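Local coordinates for protein integral membrane indolylacetylinositol arabinosyltransferase EmbB (Mycolicibacterium smegmatis MC2 155, PDB 7BVC) that probably transfers arabinose units to build the arabinan of mycobacterial cell-wall arabinogalactan, and binds the antituberculosis drug ethambutol, at residues L859-S872 with P904-Y918. Numbering follows the deposited sequence.
Sequences LVVITAAGTITGES and PYDVGPTPSWRNLRY
Ile862 and Leu916 form an antiparallel hydrogen-bonded pair between strands 860-866 and 914-918: Leu916 N gives to Ile862 O at 2.8 Å, nearly straight at 168°, and Ile862 N gives to Leu916 O. On their face, apolar groups of Val860, Ile862, Ala864 and Leu916 pack with the Tyr918 ring, and buried Arg914 ends the row, its guanidinium edge toward Ile868 N and Gly866 O. Ala864 CB packs against Leu916 CD1 at 3.8 Å, while Ile862, extended to CD1, brings that methyl obliquely against Tyr918 CE2 (3.7 Å). Ile862 and Ile868 also touch Leu885 and Val883 of strand 882-889 in a second four-stranded antiparallel sheet, consistent with a beta sandwich, as in carbohydrate-binding modules of the GBD clan; 914-918 edges its own sheet. At the Ala865 end of the strand pair, alanine's lone methyl can approach the flat indole: Ala865 CB lies over one face of the Trp913 six-membered ring, 3.8 Å from its centroid and 14° off the normal. On the other face, Thr863 OG1 bonds weakly to Asn915 OD1, and Arg951 bridges both, suiting two polar side chains. The contact opens to solvent toward Glu871, Ser872 and Tyr905, all partly exposed; Glu871 N still bonds Pro904 O at 3.0 Å, and its side chain runs alongside Tyr905, carboxylate and ring planes 18° apart.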
loop_
_atom_site.group_PDB
_atom_site.type_symbol
_atom_site.label_atom_id
_atom_site.label_comp_id
_atom_site.label_asym_id
_atom_site.label_seq_id
_atom_site.Cartn_x
_atom_site.Cartn_y
_atom_site.Cartn_z
ATOM N N LEU B 859 10.008 -38.060 -16.714
ATOM C CA LEU B 859 9.231 -36.931 -17.212
ATOM C C LEU B 859 8.972 -37.069 -18.705
ATOM O O LEU B 859 9.771 -37.657 -19.439
ATOM C CB LEU B 859 9.937 -35.596 -16.941
ATOM C CG LEU B 859 9.575 -34.816 -15.678
ATOM C CD1 LEU B 859 10.493 -33.624 -15.524
ATOM C CD2 LEU B 859 8.127 -34.367 -15.715
ATOM N N VAL B 860 7.839 -36.517 -19.136
ATOM C CA VAL B 860 7.554 -36.224 -20.535
ATOM C C VAL B 860 7.099 -34.771 -20.589
ATOM O O VAL B 860 6.111 -34.406 -19.943
ATOM C CB VAL B 860 6.479 -37.155 -21.122
ATOM C CG1 VAL B 860 5.953 -36.599 -22.433
ATOM C CG2 VAL B 860 7.037 -38.555 -21.318
ATOM N N VAL B 861 7.817 -33.943 -21.337
ATOM C CA VAL B 861 7.605 -32.503 -21.280
ATOM C C VAL B 861 7.235 -31.987 -22.662
ATOM O O VAL B 861 7.674 -32.516 -23.687
ATOM C CB VAL B 861 8.851 -31.777 -20.724
ATOM C CG1 VAL B 861 10.017 -31.884 -21.691
ATOM C CG2 VAL B 861 8.537 -30.333 -20.406
ATOM N N ILE B 862 6.397 -30.952 -22.681
ATOM C CA ILE B 862 5.951 -30.314 -23.918
ATOM C C ILE B 862 6.118 -28.809 -23.770
ATOM O O ILE B 862 5.555 -28.210 -22.851
ATOM C CB ILE B 862 4.491 -30.657 -24.252
ATOM C CG1 ILE B 862 4.355 -32.132 -24.628
ATOM C CG2 ILE B 862 3.979 -29.778 -25.380
ATOM C CD1 ILE B 862 2.946 -32.528 -24.985
ATOM N N THR B 863 6.877 -28.195 -24.674
ATOM C CA THR B 863 7.065 -26.749 -24.656
ATOM C C THR B 863 5.875 -26.092 -25.342
ATOM O O THR B 863 5.602 -26.364 -26.513
ATOM C CB THR B 863 8.370 -26.360 -25.346
ATOM O OG1 THR B 863 9.394 -27.298 -24.995
ATOM C CG2 THR B 863 8.801 -24.967 -24.914
ATOM N N ALA B 864 5.166 -25.229 -24.620
ATOM C CA ALA B 864 3.924 -24.676 -25.139
ATOM C C ALA B 864 3.739 -23.242 -24.666
ATOM O O ALA B 864 4.322 -22.806 -23.671
ATOM C CB ALA B 864 2.717 -25.523 -24.719
ATOM N N ALA B 865 2.910 -22.512 -25.408
ATOM C CA ALA B 865 2.495 -21.164 -25.060
ATOM C C ALA B 865 0.987 -21.050 -25.233
ATOM O O ALA B 865 0.334 -21.934 -25.791
ATOM C CB ALA B 865 3.211 -20.116 -25.917
ATOM N N GLY B 866 0.431 -19.945 -24.743
ATOM C CA GLY B 866 -0.977 -19.677 -24.946
ATOM C C GLY B 866 -1.762 -19.405 -23.681
ATOM O O GLY B 866 -1.358 -18.587 -22.853
ATOM N N THR B 867 -2.899 -20.080 -23.533
ATOM C CA THR B 867 -3.781 -19.963 -22.375
ATOM C C THR B 867 -4.138 -21.352 -21.849
ATOM O O THR B 867 -5.291 -21.669 -21.548
ATOM C CB THR B 867 -5.014 -19.130 -22.732
ATOM O OG1 THR B 867 -5.786 -18.863 -21.554
ATOM C CG2 THR B 867 -5.875 -19.812 -23.797
ATOM N N ILE B 868 -3.110 -22.192 -21.705
ATOM C CA ILE B 868 -3.309 -23.590 -21.348
ATOM C C ILE B 868 -3.982 -23.700 -19.979
ATOM O O ILE B 868 -3.848 -22.819 -19.121
ATOM C CB ILE B 868 -1.956 -24.323 -21.352
ATOM C CG1 ILE B 868 -1.185 -24.009 -22.631
ATOM C CG2 ILE B 868 -2.150 -25.826 -21.244
ATOM C CD1 ILE B 868 -1.900 -24.418 -23.876
ATOM N N THR B 869 -4.719 -24.790 -19.778
ATOM C CA THR B 869 -5.255 -25.153 -18.473
ATOM C C THR B 869 -4.465 -26.328 -17.916
ATOM O O THR B 869 -4.052 -27.223 -18.663
ATOM C CB THR B 869 -6.748 -25.498 -18.552
ATOM O OG1 THR B 869 -7.258 -25.743 -17.236
ATOM C CG2 THR B 869 -6.989 -26.720 -19.425
ATOM N N GLY B 870 -4.231 -26.314 -16.609
ATOM C CA GLY B 870 -3.418 -27.356 -16.011
ATOM C C GLY B 870 -3.391 -27.229 -14.504
ATOM O O GLY B 870 -4.024 -26.349 -13.917
ATOM N N GLU B 871 -2.626 -28.124 -13.887
ATOM C CA GLU B 871 -2.552 -28.245 -12.437
ATOM C C GLU B 871 -1.312 -27.537 -11.913
ATOM O O GLU B 871 -0.194 -27.821 -12.358
ATOM C CB GLU B 871 -2.537 -29.718 -12.025
ATOM C CG GLU B 871 -2.943 -29.974 -10.586
ATOM C CD GLU B 871 -2.820 -31.436 -10.201
ATOM O OE1 GLU B 871 -3.567 -31.887 -9.308
ATOM O OE2 GLU B 871 -1.983 -32.141 -10.801
ATOM N N SER B 872 -1.510 -26.623 -10.969
ATOM C CA SER B 872 -0.422 -25.909 -10.322
ATOM C C SER B 872 -0.537 -26.069 -8.814
ATOM O O SER B 872 -1.558 -26.519 -8.287
ATOM C CB SER B 872 -0.424 -24.421 -10.692
ATOM O OG SER B 872 0.598 -23.730 -9.995
ATOM N N PRO B 904 -1.600 -31.564 -17.699
ATOM C CA PRO B 904 -0.248 -31.044 -17.485
ATOM C C PRO B 904 -0.063 -30.404 -16.116
ATOM O O PRO B 904 -1.005 -30.192 -15.350
ATOM C CB PRO B 904 -0.108 -30.002 -18.595
ATOM C CG PRO B 904 -1.485 -29.485 -18.762
ATOM C CD PRO B 904 -2.395 -30.671 -18.560
ATOM N N TYR B 905 1.196 -30.089 -15.830
ATOM C CA TYR B 905 1.608 -29.383 -14.620
ATOM C C TYR B 905 2.124 -28.010 -15.040
ATOM O O TYR B 905 3.306 -27.853 -15.357
ATOM C CB TYR B 905 2.683 -30.165 -13.870
ATOM C CG TYR B 905 2.158 -31.180 -12.887
ATOM C CD1 TYR B 905 1.471 -30.786 -11.750
ATOM C CD2 TYR B 905 2.369 -32.537 -13.086
ATOM C CE1 TYR B 905 0.999 -31.715 -10.846
ATOM C CE2 TYR B 905 1.901 -33.472 -12.190
ATOM C CZ TYR B 905 1.216 -33.058 -11.074
ATOM O OH TYR B 905 0.750 -33.993 -10.182
ATOM N N ASP B 906 1.238 -27.018 -15.042
ATOM C CA ASP B 906 1.630 -25.660 -15.389
ATOM C C ASP B 906 2.197 -24.941 -14.173
ATOM O O ASP B 906 1.632 -25.002 -13.079
ATOM C CB ASP B 906 0.439 -24.881 -15.947
ATOM C CG ASP B 906 0.026 -25.360 -17.323
ATOM O OD1 ASP B 906 0.897 -25.849 -18.067
ATOM O OD2 ASP B 906 -1.167 -25.249 -17.665
ATOM N N VAL B 907 3.333 -24.271 -14.365
ATOM C CA VAL B 907 3.953 -23.513 -13.286
ATOM C C VAL B 907 4.276 -22.101 -13.764
ATOM O O VAL B 907 4.384 -21.169 -12.957
ATOM C CB VAL B 907 5.213 -24.233 -12.767
ATOM C CG1 VAL B 907 6.314 -24.210 -13.812
ATOM C CG2 VAL B 907 5.681 -23.626 -11.458
ATOM N N GLY B 908 4.405 -21.927 -15.080
ATOM C CA GLY B 908 4.887 -20.683 -15.632
ATOM C C GLY B 908 3.797 -19.641 -15.751
ATOM O O GLY B 908 2.639 -19.848 -15.370
ATOM N N PRO B 909 4.172 -18.475 -16.297
ATOM C CA PRO B 909 3.193 -17.394 -16.482
ATOM C C PRO B 909 2.131 -17.745 -17.513
ATOM O O PRO B 909 2.187 -18.814 -18.129
ATOM C CB PRO B 909 4.054 -16.208 -16.939
ATOM C CG PRO B 909 5.458 -16.574 -16.566
ATOM C CD PRO B 909 5.528 -18.059 -16.689
ATOM N N THR B 910 1.156 -16.848 -17.717
ATOM C CA THR B 910 0.008 -17.203 -18.553
ATOM C C THR B 910 0.362 -17.266 -20.035
ATOM O O THR B 910 0.200 -18.338 -20.644
ATOM C CB THR B 910 -1.162 -16.258 -18.272
ATOM O OG1 THR B 910 -1.306 -16.077 -16.857
ATOM C CG2 THR B 910 -2.453 -16.827 -18.840
ATOM N N PRO B 911 0.836 -16.199 -20.678
ATOM C CA PRO B 911 1.038 -16.250 -22.132
ATOM C C PRO B 911 2.448 -16.608 -22.583
ATOM O O PRO B 911 2.708 -16.579 -23.788
ATOM C CB PRO B 911 0.699 -14.813 -22.561
ATOM C CG PRO B 911 0.745 -13.972 -21.276
ATOM C CD PRO B 911 1.200 -14.869 -20.167
ATOM N N SER B 912 3.354 -16.948 -21.673
ATOM C CA SER B 912 4.759 -17.115 -22.018
ATOM C C SER B 912 4.993 -18.479 -22.665
ATOM O O SER B 912 4.072 -19.279 -22.846
ATOM C CB SER B 912 5.623 -16.933 -20.776
ATOM O OG SER B 912 5.350 -17.941 -19.821
ATOM N N TRP B 913 6.245 -18.755 -23.019
ATOM C CA TRP B 913 6.683 -20.083 -23.423
ATOM C C TRP B 913 7.103 -20.829 -22.165
ATOM O O TRP B 913 7.961 -20.350 -21.418
ATOM C CB TRP B 913 7.854 -20.010 -24.403
ATOM C CG TRP B 913 7.486 -19.771 -25.839
ATOM C CD1 TRP B 913 7.710 -18.637 -26.561
ATOM C CD2 TRP B 913 6.866 -20.700 -26.736
ATOM N NE1 TRP B 913 7.252 -18.794 -27.845
ATOM C CE2 TRP B 913 6.731 -20.054 -27.979
ATOM C CE3 TRP B 913 6.404 -22.013 -26.605
ATOM C CZ2 TRP B 913 6.153 -20.673 -29.082
ATOM C CZ3 TRP B 913 5.832 -22.627 -27.703
ATOM C CH2 TRP B 913 5.711 -21.958 -28.924
ATOM N N ARG B 914 6.509 -21.997 -21.928
ATOM C CA ARG B 914 6.764 -22.735 -20.701
ATOM C C ARG B 914 6.770 -24.225 -21.002
ATOM O O ARG B 914 6.590 -24.653 -22.146
ATOM C CB ARG B 914 5.721 -22.402 -19.631
ATOM C CG ARG B 914 4.294 -22.451 -20.133
ATOM C CD ARG B 914 3.337 -21.909 -19.094
ATOM N NE ARG B 914 1.952 -21.965 -19.546
ATOM C CZ ARG B 914 1.358 -21.003 -20.238
ATOM N NH1 ARG B 914 2.031 -19.909 -20.560
ATOM N NH2 ARG B 914 0.092 -21.130 -20.607
ATOM N N ASN B 915 6.975 -25.014 -19.955
ATOM C CA ASN B 915 7.049 -26.465 -20.050
ATOM C C ASN B 915 5.844 -27.084 -19.356
ATOM O O ASN B 915 5.542 -26.745 -18.208
ATOM C CB ASN B 915 8.343 -26.984 -19.420
ATOM C CG ASN B 915 9.536 -26.849 -20.342
ATOM O OD1 ASN B 915 9.413 -26.978 -21.558
ATOM N ND2 ASN B 915 10.703 -26.594 -19.765
ATOM N N LEU B 916 5.165 -27.988 -20.054
ATOM C CA LEU B 916 4.080 -28.777 -19.496
ATOM C C LEU B 916 4.646 -30.133 -19.108
ATOM O O LEU B 916 5.277 -30.802 -19.936
ATOM C CB LEU B 916 2.943 -28.954 -20.505
ATOM C CG LEU B 916 2.578 -27.793 -21.435
ATOM C CD1 LEU B 916 1.360 -28.145 -22.272
ATOM C CD2 LEU B 916 2.348 -26.505 -20.672
ATOM N N ARG B 917 4.419 -30.529 -17.858
ATOM C CA ARG B 917 5.014 -31.726 -17.280
ATOM C C ARG B 917 4.009 -32.868 -17.266
ATOM O O ARG B 917 2.829 -32.669 -16.968
ATOM C CB ARG B 917 5.498 -31.462 -15.852
ATOM C CG ARG B 917 6.728 -30.574 -15.735
ATOM C CD ARG B 917 6.346 -29.106 -15.694
ATOM N NE ARG B 917 7.505 -28.235 -15.536
ATOM C CZ ARG B 917 7.833 -27.634 -14.400
ATOM N NH1 ARG B 917 7.089 -27.807 -13.318
ATOM N NH2 ARG B 917 8.906 -26.857 -14.343
ATOM N N TYR B 918 4.488 -34.069 -17.581
ATOM C CA TYR B 918 3.695 -35.290 -17.470
ATOM C C TYR B 918 4.590 -36.342 -16.831
ATOM O O TYR B 918 5.476 -36.899 -17.499
ATOM C CB TYR B 918 3.181 -35.756 -18.830
ATOM C CG TYR B 918 2.439 -34.696 -19.609
ATOM C CD1 TYR B 918 1.162 -34.303 -19.238
ATOM C CD2 TYR B 918 3.015 -34.089 -20.713
ATOM C CE1 TYR B 918 0.481 -33.338 -19.947
ATOM C CE2 TYR B 918 2.342 -33.119 -21.426
ATOM C CZ TYR B 918 1.076 -32.749 -21.037
ATOM O OH TYR B 918 0.397 -31.783 -21.742
#